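Local coordinates for glyoxalase family protein, putative (PDB 2QQZ) that is of unknown function but belongs to the glyoxalase/bleomycin resistance/dioxygenase superfamily, whose members include metal-dependent enzymes and drug-binding resistance proteins, at residues V20-A28 with K47-C55. Numbering follows the deposited sequence.
Sequences VGCEEEARA and KRGGCWFKC. With SO4 (sulfate ion), chain C.
Ala26 and Arg27 rest on Cys51 and Phe53 where helix 23-33 lies along one face of a four-stranded mixed sheet, its first turns covering strand 51-55. Helix and strand run nearly parallel, 9° apart, with short-segment axes 9.5 Å from each other. Cys51 SG sits beneath the first turn, 3.8 Å from Ala26 CB and 4.0 Å from Arg27 CG. Two residues along the strand, on the same face, Phe53 meets the helix backbone obliquely through CZ, 3.9 Å from Arg27 CA, and the Arg27 side chain crosses that of Phe53 at about a right angle. The arginine then bends at chi3, one face of its guanidinium lying against Glu23 CB, off toward the rim, and NH2 forms a salt bridge with Glu38 on neighbouring strand 37-39. Glu23 ties the start of the helix to the loop leading into the strand. Its chain is bent at chi2 (84°), bringing the carboxylate over to Gly50, whose N donates to Glu23 OE2 at 2.8 Å, reaching its anti side 23° out of the carboxylate plane. That same oxygen lies 3.3 Å from Gly49 CA, a close approach over a bare glycine. On the other face of the sheet, Arg48 NE and Trp52 NE1 bind a sulfate, probably from the crystallisation liquor, joined by Lys41. A helix between the first two strands of a 1-4-3-2 sheet is the βαβββ module, repeated here in two such sheets, as in the vicinal oxygen chelate fold of glyoxalase relatives.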
# COMPACT_ATOMS: atom_id res chain seq x y z
N VAL A 20 -7.78 -11.01 14.71
CA VAL A 20 -7.07 -12.13 15.35
C VAL A 20 -7.63 -13.44 14.78
O VAL A 20 -8.83 -13.56 14.59
CB VAL A 20 -7.29 -12.06 16.86
CG1 VAL A 20 -6.55 -13.14 17.59
CG2 VAL A 20 -6.86 -10.68 17.38
N GLY A 21 -6.77 -14.43 14.54
CA GLY A 21 -7.21 -15.73 14.01
C GLY A 21 -7.33 -15.78 12.50
O GLY A 21 -7.81 -16.75 11.97
N CYS A 22 -6.86 -14.75 11.80
CA CYS A 22 -7.13 -14.61 10.36
C CYS A 22 -6.30 -15.54 9.46
O CYS A 22 -6.57 -15.59 8.24
CB CYS A 22 -6.81 -13.17 9.91
SG CYS A 22 -5.02 -12.80 10.14
N GLU A 23 -5.28 -16.22 10.02
CA GLU A 23 -4.21 -16.80 9.19
C GLU A 23 -4.71 -17.81 8.18
O GLU A 23 -4.25 -17.82 7.04
CB GLU A 23 -3.10 -17.41 10.08
CG GLU A 23 -2.29 -16.40 10.90
CD GLU A 23 -2.94 -16.00 12.23
OE1 GLU A 23 -4.06 -16.45 12.54
OE2 GLU A 23 -2.31 -15.21 12.97
N GLU A 24 -5.65 -18.66 8.58
CA GLU A 24 -6.15 -19.69 7.67
C GLU A 24 -6.84 -19.05 6.45
O GLU A 24 -6.50 -19.35 5.28
CB GLU A 24 -7.16 -20.57 8.40
CG GLU A 24 -6.90 -22.05 8.31
CD GLU A 24 -7.94 -22.81 9.13
OE1 GLU A 24 -9.09 -22.29 9.23
OE2 GLU A 24 -7.62 -23.90 9.70
N GLU A 25 -7.78 -18.15 6.74
CA GLU A 25 -8.52 -17.40 5.70
C GLU A 25 -7.62 -16.53 4.83
O GLU A 25 -7.82 -16.42 3.63
CB GLU A 25 -9.61 -16.55 6.33
CG GLU A 25 -10.88 -17.29 6.54
CD GLU A 25 -12.03 -16.36 6.83
OE1 GLU A 25 -13.00 -16.33 6.02
OE2 GLU A 25 -11.96 -15.63 7.85
N ALA A 26 -6.60 -15.93 5.43
CA ALA A 26 -5.66 -15.10 4.68
C ALA A 26 -4.85 -15.96 3.67
O ALA A 26 -4.68 -15.58 2.49
CB ALA A 26 -4.71 -14.37 5.64
N ARG A 27 -4.36 -17.13 4.14
CA ARG A 27 -3.63 -18.06 3.28
C ARG A 27 -4.55 -18.59 2.19
O ARG A 27 -4.14 -18.68 1.03
CB ARG A 27 -2.96 -19.20 4.08
CG ARG A 27 -2.00 -18.64 5.11
CD ARG A 27 -1.02 -19.60 5.73
NE ARG A 27 -1.38 -19.99 7.07
CZ ARG A 27 -0.69 -19.73 8.19
NH1 ARG A 27 -1.17 -20.21 9.32
NH2 ARG A 27 0.45 -19.03 8.18
N ALA A 28 -5.80 -18.92 2.54
CA ALA A 28 -6.74 -19.38 1.53
C ALA A 28 -6.94 -18.34 0.40
O ALA A 28 -7.02 -18.70 -0.79
CB ALA A 28 -8.08 -19.83 2.16
N LYS A 47 5.07 -14.31 17.06
CA LYS A 47 4.08 -14.26 18.12
C LYS A 47 2.97 -13.22 17.91
O LYS A 47 1.91 -13.28 18.54
CB LYS A 47 4.77 -14.07 19.47
CG LYS A 47 5.54 -15.32 20.00
CD LYS A 47 5.10 -16.70 19.38
CE LYS A 47 3.75 -17.24 19.93
NZ LYS A 47 3.83 -17.55 21.39
N ARG A 48 3.22 -12.30 16.97
CA ARG A 48 2.26 -11.27 16.61
C ARG A 48 1.12 -11.81 15.73
O ARG A 48 0.11 -11.15 15.57
CB ARG A 48 2.99 -10.13 15.95
CG ARG A 48 3.85 -9.36 16.95
CD ARG A 48 4.85 -8.44 16.25
NE ARG A 48 4.18 -7.56 15.30
CZ ARG A 48 4.00 -6.26 15.50
NH1 ARG A 48 4.47 -5.68 16.62
NH2 ARG A 48 3.35 -5.54 14.59
N GLY A 49 1.28 -13.02 15.19
CA GLY A 49 0.27 -13.54 14.27
C GLY A 49 0.34 -12.94 12.88
O GLY A 49 1.13 -12.03 12.64
N GLY A 50 -0.49 -13.41 11.95
CA GLY A 50 -0.58 -12.79 10.64
C GLY A 50 0.32 -13.55 9.70
O GLY A 50 0.93 -14.55 10.09
N CYS A 51 0.38 -13.12 8.45
CA CYS A 51 1.20 -13.75 7.44
C CYS A 51 1.68 -12.77 6.39
O CYS A 51 1.12 -11.68 6.24
CB CYS A 51 0.54 -14.98 6.81
SG CYS A 51 -1.21 -15.11 6.91
N TRP A 52 2.74 -13.18 5.67
CA TRP A 52 3.40 -12.37 4.66
C TRP A 52 3.35 -13.11 3.35
O TRP A 52 3.49 -14.33 3.33
CB TRP A 52 4.87 -12.16 5.04
CG TRP A 52 5.07 -11.21 6.23
CD1 TRP A 52 4.11 -10.76 7.09
CD2 TRP A 52 6.32 -10.61 6.65
NE1 TRP A 52 4.66 -9.90 8.02
CE2 TRP A 52 6.02 -9.82 7.81
CE3 TRP A 52 7.67 -10.70 6.20
CZ2 TRP A 52 7.02 -9.08 8.52
CZ3 TRP A 52 8.66 -9.96 6.89
CH2 TRP A 52 8.32 -9.16 8.03
N PHE A 53 3.16 -12.37 2.26
CA PHE A 53 3.07 -12.99 0.93
C PHE A 53 3.95 -12.16 0.01
O PHE A 53 4.06 -10.96 0.21
CB PHE A 53 1.63 -13.08 0.41
CG PHE A 53 0.74 -13.87 1.30
CD1 PHE A 53 0.59 -15.24 1.10
CD2 PHE A 53 0.10 -13.27 2.38
CE1 PHE A 53 -0.20 -15.99 1.96
CE2 PHE A 53 -0.69 -14.01 3.26
CZ PHE A 53 -0.85 -15.37 3.04
N LYS A 54 4.62 -12.82 -0.92
CA LYS A 54 5.48 -12.17 -1.90
C LYS A 54 4.69 -11.71 -3.13
O LYS A 54 3.88 -12.47 -3.64
CB LYS A 54 6.51 -13.23 -2.35
CG LYS A 54 7.56 -12.71 -3.30
CD LYS A 54 8.44 -13.85 -3.86
CE LYS A 54 9.15 -13.32 -5.10
NZ LYS A 54 10.12 -12.26 -4.68
N CYS A 55 4.90 -10.47 -3.60
CA CYS A 55 4.45 -10.03 -4.94
C CYS A 55 5.58 -9.32 -5.68
O CYS A 55 5.87 -8.13 -5.42
CB CYS A 55 3.22 -9.11 -4.84
SG CYS A 55 3.21 -7.93 -3.49
S SO4 C . 3.96 -7.60 11.39
O1 SO4 C . 4.56 -7.87 10.07
O2 SO4 C . 4.27 -8.64 12.40
O3 SO4 C . 2.50 -7.57 11.18
O4 SO4 C . 4.46 -6.33 11.90